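Local coordinates for tubulin-like protein CetZ1 (PDB 4B46) that controls archaeal cell shape as a GTP-binding cytoskeletal protein of the tubulin superfamily and is essential for the rod-shaped cells needed for efficient swimming, at residues D71-L74 and G75-A79; L358-V361 and A362-Q366; F154-F157 and V158-D162. One frame throughout, in Å; residues are numbered along the deposited sequence.

Contact 1. Residues D71-L74 and G75-A79; sequences DNEL and GAEIA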
loop_
_atom_site.group_PDB
_atom_site.type_symbol
_atom_site.label_atom_id
_atom_site.label_comp_id
_atom_site.label_asym_id
_atom_site.label_seq_id
_atom_site.Cartn_x
_atom_site.Cartn_y
_atom_site.Cartn_z
ATOM N N ASP A 71 9.943 19.855 -1.239
ATOM C CA ASP A 71 11.183 19.796 -1.994
ATOM C C ASP A 71 11.637 18.345 -1.957
ATOM O O ASP A 71 12.368 17.934 -1.053
ATOM C CB ASP A 71 12.223 20.698 -1.323
ATOM C CG ASP A 71 13.501 20.847 -2.137
ATOM O OD1 ASP A 71 13.771 20.005 -3.022
ATOM O OD2 ASP A 71 14.248 21.817 -1.870
ATOM N N ASN A 72 11.198 17.559 -2.927
ATOM C CA ASN A 72 11.516 16.142 -2.878
ATOM C C ASN A 72 12.969 15.847 -3.254
ATOM O O ASN A 72 13.530 14.837 -2.834
ATOM C CB ASN A 72 10.484 15.287 -3.630
ATOM C CG ASN A 72 10.514 15.483 -5.131
ATOM O OD1 ASN A 72 11.147 16.392 -5.643
ATOM N ND2 ASN A 72 9.787 14.623 -5.848
ATOM N N GLU A 73 13.596 16.758 -3.991
ATOM C CA GLU A 73 15.014 16.615 -4.296
ATOM C C GLU A 73 15.833 16.670 -3.006
ATOM O O GLU A 73 16.751 15.867 -2.799
ATOM C CB GLU A 73 15.457 17.714 -5.259
ATOM C CG GLU A 73 16.874 17.563 -5.784
ATOM C CD GLU A 73 17.189 18.571 -6.882
ATOM O OE1 GLU A 73 16.568 18.492 -7.965
ATOM O OE2 GLU A 73 18.057 19.443 -6.664
ATOM N N LEU A 74 15.484 17.614 -2.137
ATOM C CA LEU A 74 16.114 17.730 -0.826
ATOM C C LEU A 74 15.737 16.534 0.043
ATOM O O LEU A 74 16.560 16.045 0.818
ATOM C CB LEU A 74 15.730 19.051 -0.144
ATOM C CG LEU A 74 16.220 19.287 1.291
ATOM C CD1 LEU A 74 17.752 19.269 1.383
ATOM C CD2 LEU A 74 15.667 20.603 1.833
ATOM N N GLY A 75 14.498 16.057 -0.103
ATOM C CA GLY A 75 14.041 14.863 0.599
ATOM C C GLY A 75 14.886 13.648 0.263
ATOM O O GLY A 75 15.222 12.843 1.136
ATOM N N ALA A 76 15.240 13.514 -1.010
ATOM C CA ALA A 76 16.100 12.422 -1.433
ATOM C C ALA A 76 17.522 12.586 -0.873
ATOM O O ALA A 76 18.150 11.616 -0.464
ATOM C CB ALA A 76 16.133 12.329 -2.957
ATOM N N GLU A 77 18.028 13.811 -0.865
ATOM C CA GLU A 77 19.371 14.065 -0.348
ATOM C C GLU A 77 19.494 13.755 1.144
ATOM O O GLU A 77 20.484 13.149 1.579
ATOM C CB GLU A 77 19.800 15.513 -0.640
ATOM C CG GLU A 77 20.195 15.744 -2.092
ATOM C CD GLU A 77 20.356 17.223 -2.430
ATOM O OE1 GLU A 77 20.172 18.066 -1.529
ATOM O OE2 GLU A 77 20.661 17.539 -3.598
ATOM N N ILE A 78 18.498 14.147 1.936
ATOM C CA ILE A 78 18.588 13.881 3.375
ATOM C C ILE A 78 18.434 12.400 3.679
ATOM O O ILE A 78 19.085 11.881 4.588
ATOM C CB ILE A 78 17.598 14.709 4.235
ATOM C CG1 ILE A 78 16.154 14.458 3.812
ATOM C CG2 ILE A 78 17.958 16.213 4.188
ATOM C CD1 ILE A 78 15.126 14.988 4.806
ATOM N N ALA A 79 17.585 11.712 2.917
ATOM C CA ALA A 79 17.452 10.271 3.077
ATOM C C ALA A 79 18.774 9.566 2.781
ATOM O O ALA A 79 19.146 8.604 3.461
ATOM C CB ALA A 79 16.320 9.718 2.175
#

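Contact 2. Residues L358-V361 and A362-Q366; sequences LQQV and AIEAQ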
loop_
_atom_site.group_PDB
_atom_site.type_symbol
_atom_site.label_atom_id
_atom_site.label_comp_id
_atom_site.label_asym_id
_atom_site.label_seq_id
_atom_site.Cartn_x
_atom_site.Cartn_y
_atom_site.Cartn_z
ATOM N N LEU A 358 1.274 10.813 -15.386
ATOM C CA LEU A 358 2.453 11.105 -14.590
ATOM C C LEU A 358 3.725 11.006 -15.428
ATOM O O LEU A 358 4.591 11.880 -15.354
ATOM C CB LEU A 358 2.533 10.174 -13.382
ATOM C CG LEU A 358 1.446 10.369 -12.328
ATOM C CD1 LEU A 358 1.672 9.395 -11.175
ATOM C CD2 LEU A 358 1.425 11.801 -11.825
ATOM N N GLN A 359 3.831 9.952 -16.233
ATOM C CA GLN A 359 4.963 9.823 -17.145
ATOM C C GLN A 359 5.086 11.045 -18.063
ATOM O O GLN A 359 6.183 11.574 -18.257
ATOM C CB GLN A 359 4.875 8.518 -17.950
ATOM C CG GLN A 359 4.973 7.275 -17.069
ATOM C CD GLN A 359 4.720 5.966 -17.811
ATOM O OE1 GLN A 359 4.088 5.937 -18.871
ATOM N NE2 GLN A 359 5.211 4.872 -17.243
ATOM N N GLN A 360 3.961 11.499 -18.609
ATOM C CA GLN A 360 3.952 12.675 -19.468
ATOM C C GLN A 360 4.367 13.934 -18.693
ATOM O O GLN A 360 5.144 14.752 -19.189
ATOM C CB GLN A 360 2.571 12.875 -20.095
ATOM C CG GLN A 360 2.525 13.942 -21.168
ATOM C CD GLN A 360 3.227 13.511 -22.436
ATOM O OE1 GLN A 360 2.998 12.412 -22.936
ATOM N NE2 GLN A 360 4.101 14.367 -22.953
ATOM N N VAL A 361 3.835 14.084 -17.483
ATOM C CA VAL A 361 4.206 15.189 -16.604
ATOM C C VAL A 361 5.715 15.216 -16.339
ATOM O O VAL A 361 6.354 16.259 -16.471
ATOM C CB VAL A 361 3.443 15.115 -15.264
ATOM C CG1 VAL A 361 4.066 16.059 -14.238
ATOM C CG2 VAL A 361 1.977 15.450 -15.474
ATOM N N ALA A 362 6.279 14.068 -15.979
ATOM C CA ALA A 362 7.710 13.971 -15.709
ATOM C C ALA A 362 8.554 14.271 -16.950
ATOM O O ALA A 362 9.561 14.974 -16.874
ATOM C CB ALA A 362 8.043 12.603 -15.167
ATOM N N ILE A 363 8.130 13.736 -18.090
ATOM C CA ILE A 363 8.838 13.928 -19.352
ATOM C C ILE A 363 8.894 15.393 -19.777
ATOM O O ILE A 363 9.950 15.885 -20.183
ATOM C CB ILE A 363 8.214 13.068 -20.477
ATOM C CG1 ILE A 363 8.679 11.619 -20.354
ATOM C CG2 ILE A 363 8.578 13.612 -21.854
ATOM C CD1 ILE A 363 8.109 10.709 -21.430
ATOM N N GLU A 364 7.762 16.089 -19.682
ATOM C CA GLU A 364 7.695 17.499 -20.044
ATOM C C GLU A 364 8.604 18.352 -19.162
ATOM O O GLU A 364 9.251 19.278 -19.644
ATOM C CB GLU A 364 6.254 18.013 -19.977
ATOM C CG GLU A 364 5.351 17.475 -21.072
ATOM C CD GLU A 364 3.895 17.852 -20.868
ATOM O OE1 GLU A 364 3.594 18.578 -19.892
ATOM O OE2 GLU A 364 3.051 17.415 -21.680
ATOM N N ALA A 365 8.654 18.033 -17.872
ATOM C CA ALA A 365 9.478 18.796 -16.940
ATOM C C ALA A 365 10.970 18.546 -17.144
ATOM O O ALA A 365 11.797 19.359 -16.740
ATOM C CB ALA A 365 9.083 18.504 -15.510
ATOM N N GLN A 366 11.315 17.417 -17.754
ATOM C CA GLN A 366 12.700 17.157 -18.127
ATOM C C GLN A 366 13.089 18.055 -19.288
ATOM O O GLN A 366 14.083 18.775 -19.224
ATOM C CB GLN A 366 12.906 15.681 -18.499
ATOM C CG GLN A 366 13.364 14.795 -17.354
ATOM C CD GLN A 366 13.886 13.443 -17.821
ATOM O OE1 GLN A 366 13.255 12.409 -17.596
ATOM N NE2 GLN A 366 15.048 13.446 -18.464
#

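Contact 3. Residues F154-F157 and V158-D162; sequences FQTF and VREVD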
loop_
_atom_site.group_PDB
_atom_site.type_symbol
_atom_site.label_atom_id
_atom_site.label_comp_id
_atom_site.label_asym_id
_atom_site.label_seq_id
_atom_site.Cartn_x
_atom_site.Cartn_y
_atom_site.Cartn_z
ATOM N N PHE A 154 7.226 8.636 -8.479
ATOM C CA PHE A 154 6.715 7.382 -9.029
ATOM C C PHE A 154 7.748 6.694 -9.929
ATOM O O PHE A 154 7.976 5.494 -9.809
ATOM C CB PHE A 154 5.400 7.585 -9.798
ATOM C CG PHE A 154 4.971 6.358 -10.571
ATOM C CD1 PHE A 154 4.239 5.360 -9.955
ATOM C CD2 PHE A 154 5.343 6.189 -11.899
ATOM C CE1 PHE A 154 3.867 4.207 -10.654
ATOM C CE2 PHE A 154 4.975 5.043 -12.605
ATOM C CZ PHE A 154 4.242 4.053 -11.977
ATOM N N GLN A 155 8.362 7.462 -10.827
ATOM C CA GLN A 155 9.343 6.921 -11.767
ATOM C C GLN A 155 10.452 6.183 -11.028
ATOM O O GLN A 155 10.860 5.101 -11.436
ATOM C CB GLN A 155 9.973 8.033 -12.610
ATOM C CG GLN A 155 9.000 8.831 -13.453
ATOM C CD GLN A 155 8.546 8.086 -14.691
ATOM O OE1 GLN A 155 7.380 7.713 -14.812
ATOM N NE2 GLN A 155 9.468 7.872 -15.623
ATOM N N THR A 156 10.929 6.775 -9.938
ATOM C CA THR A 156 12.056 6.204 -9.201
ATOM C C THR A 156 11.599 5.080 -8.291
ATOM O O THR A 156 12.215 4.012 -8.249
ATOM C CB THR A 156 12.771 7.271 -8.347
ATOM O OG1 THR A 156 13.069 8.401 -9.165
ATOM C CG2 THR A 156 14.077 6.715 -7.767
ATOM N N PHE A 157 10.520 5.329 -7.554
ATOM C CA PHE A 157 9.986 4.353 -6.594
ATOM C C PHE A 157 9.664 3.000 -7.254
ATOM O O PHE A 157 9.996 1.936 -6.716
ATOM C CB PHE A 157 8.717 4.924 -5.956
ATOM C CG PHE A 157 8.385 4.356 -4.606
ATOM C CD1 PHE A 157 9.252 3.491 -3.957
ATOM C CD2 PHE A 157 7.211 4.718 -3.971
ATOM C CE1 PHE A 157 8.941 2.983 -2.701
ATOM C CE2 PHE A 157 6.890 4.210 -2.721
ATOM C CZ PHE A 157 7.762 3.331 -2.088
ATOM N N VAL A 158 9.014 3.045 -8.417
ATOM C CA VAL A 158 8.567 1.819 -9.074
ATOM C C VAL A 158 9.767 0.971 -9.483
ATOM O O VAL A 158 9.696 -0.256 -9.512
ATOM C CB VAL A 158 7.626 2.114 -10.282
ATOM C CG1 VAL A 158 8.411 2.649 -11.464
ATOM C CG2 VAL A 158 6.841 0.862 -10.681
ATOM N N ARG A 159 10.884 1.631 -9.762
ATOM C CA ARG A 159 12.092 0.940 -10.181
ATOM C C ARG A 159 12.888 0.353 -9.016
ATOM O O ARG A 159 13.739 -0.511 -9.223
ATOM C CB ARG A 159 12.975 1.875 -11.015
ATOM C CG ARG A 159 12.486 2.059 -12.449
ATOM C CD ARG A 159 13.054 3.324 -13.075
ATOM N NE ARG A 159 12.632 3.515 -14.464
ATOM C CZ ARG A 159 11.434 3.960 -14.843
ATOM N NH1 ARG A 159 10.508 4.251 -13.940
ATOM N NH2 ARG A 159 11.158 4.105 -16.133
ATOM N N GLU A 160 12.614 0.808 -7.796
ATOM C CA GLU A 160 13.422 0.388 -6.639
ATOM C C GLU A 160 12.756 -0.639 -5.737
ATOM O O GLU A 160 13.383 -1.143 -4.815
ATOM C CB GLU A 160 13.819 1.595 -5.779
ATOM C CG GLU A 160 14.610 2.677 -6.517
ATOM C CD GLU A 160 15.922 2.184 -7.101
ATOM O OE1 GLU A 160 16.409 1.101 -6.714
ATOM O OE2 GLU A 160 16.474 2.896 -7.959
ATOM N N VAL A 161 11.483 -0.927 -5.979
ATOM C CA VAL A 161 10.785 -1.954 -5.210
ATOM C C VAL A 161 10.523 -3.204 -6.050
ATOM O O VAL A 161 10.559 -3.157 -7.280
ATOM C CB VAL A 161 9.443 -1.441 -4.679
ATOM C CG1 VAL A 161 9.670 -0.364 -3.619
ATOM C CG2 VAL A 161 8.575 -0.905 -5.825
ATOM N N ASP A 162 10.233 -4.317 -5.393
ATOM C CA ASP A 162 9.824 -5.520 -6.131
ATOM C C ASP A 162 8.438 -5.361 -6.764
ATOM O O ASP A 162 8.132 -5.990 -7.772
ATOM C CB ASP A 162 9.891 -6.747 -5.231
ATOM C CG ASP A 162 11.306 -7.008 -4.738
ATOM O OD1 ASP A 162 12.199 -7.162 -5.592
ATOM O OD2 ASP A 162 11.531 -7.005 -3.513
#

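Contact 1. Residues D71-L74 and G75-A79
Glu-77 reaches back over the first turn of its helix, and its side chain can be followed atom by atom. CB rests beside Leu-74 O and Glu-73 O, and CG, set anti to the carbonyl carbon (chi1 -76°), lies 3.5 Å from Glu-73 O. Extended beyond CG, the side chain crosses that of Leu-74 at about a right angle, with Glu-77 OE1 4.0 Å from Leu-74 CD1. That same OE1 takes a salt bridge from Arg-62 of helix 60-63, whereas Glu-77 OE2 stands 4.5 Å from Glu-73 OE2, a like charge that the arginine probably helps to offset. With an alanine here, Arg-62 is likely to lose its carboxylate mate, and the CD1 branch of Leu-74 its cover from that side. All this happens at the start of helix 72-81, where Asp-71 is the N-cap: Leu-74 N gives a capping bond of 3.1 Å to Asp-71 OD1, approaching from above the carboxylate plane, and Gly-75 N bonds to Asp-71 O (3.0 Å). One turn on, Ile-78 N donates to Leu-74 O at 2.9 Å, and Leu-74 CD1 meets Ile-78 CG2 at 4.2 Å. Both apolar side chains also touch Val-68 and Arg-62.

Contact 2. Residues L358-V361 and A362-Q366
Gln-360 and Glu-364, one turn apart on the exposed side of helix 353-366, make the polar side-chain pair of this contact. Gln-360 NE2 donates a weak hydrogen bond to Glu-364 OE2, long at 3.5 Å and bent to 143°, with the amide and carboxylate planes 57° apart. Gln-360 CG, anti to the backbone N (chi1 -171°), already lies 3.5 Å from Glu-364 OE2; the bend at chi2 carries CD outward, and from there NE2 points onward along the helix to the same oxygen. The glutamate's own chain is extended beyond CG. So slack a bond probably restrains the two groups only loosely. Backbone bonds carry the rest of the polar interaction: Ala-362 N to Leu-358 O is short and nearly straight (2.8 Å), and the next three i to i+4 bonds follow it. Van der Waals contact is made mostly against those same carbonyls. Ile-363 CG1 comes to 3.3 Å from Gln-359 O, Glu-364 CG lies equally near Gln-360 O, and the methyl of Ala-365 sits against Val-361 O. This last helix of the model, in the C-terminal domain, packs on helix 144-160 of the GTPase domain: Val-361 touches Ala-151, and Ala-365 meets Leu-148 and Arg-152.

Contact 3. Residues F154-F157 and V158-D162
Arg-159 folds back along its helix to put NH1 on the carbonyl oxygen of Gln-155, 2.7 Å from NH1 to Gln-155 O. The bond is bent (141°), with the oxygen at the guanidinium edge, tilted somewhat out of its plane. An arm extended from CG to NE, with CD also packed against Gln-155 O, delivers the group there; chi4 (77°) then turns the guanidinium back, beside the Gln-155 side chain, which points the same way. Nearby, Val-158 CB sits over one face of the Phe-154 ring, offset toward its rim and 4.3 Å from CZ, while Val-158 N bonds to Phe-154 O at 3.0 Å. This stretch lies within the beta-alpha-beta unit of strand 131-137, helix 144-160 and strand 163-168 in the Rossmann-like GTPase domain. Here the helical bonding is weak: the carbonyl of Phe-157 accepts Glu-160 N at 3.0 Å and, weakly, Val-161 N at 3.3 Å. Val-161 CG1 closes against Phe-157 CE1, 3.5 Å away. Further out, Leu-164 of strand 163-168 touches Phe-154, Phe-157 and Val-158, and Val-228 of the next strand also meets Phe-154 and Val-158. Helix 111-126 covers the flank, with Ala-116 on Phe-157 and Ala-120 on Val-161.

Contacts 2 and 3 touch directly: Gln-359 CG lies 3.3 Å from Gln-155 OE1, and Ala-362 CB is 4.3 Å from Gln-155 CG, so the C-terminal helix and the GTPase-domain helix share this seam. Contact 1 stands apart, its nearest atoms about 7 Å from contact 3 and about 10 Å from contact 2. It is, however, nearest to the nucleotide: the side chain of Asn-72 is about 7 Å from the bound GDP and hydrogen-bonds Ser-113, just past the GTP-binding residues Gly-110, Thr-111 and Gly-112. The side chains of Phe-157 in contact 3 and Leu-358 in contact 2 each lie about 11 Å from GDP.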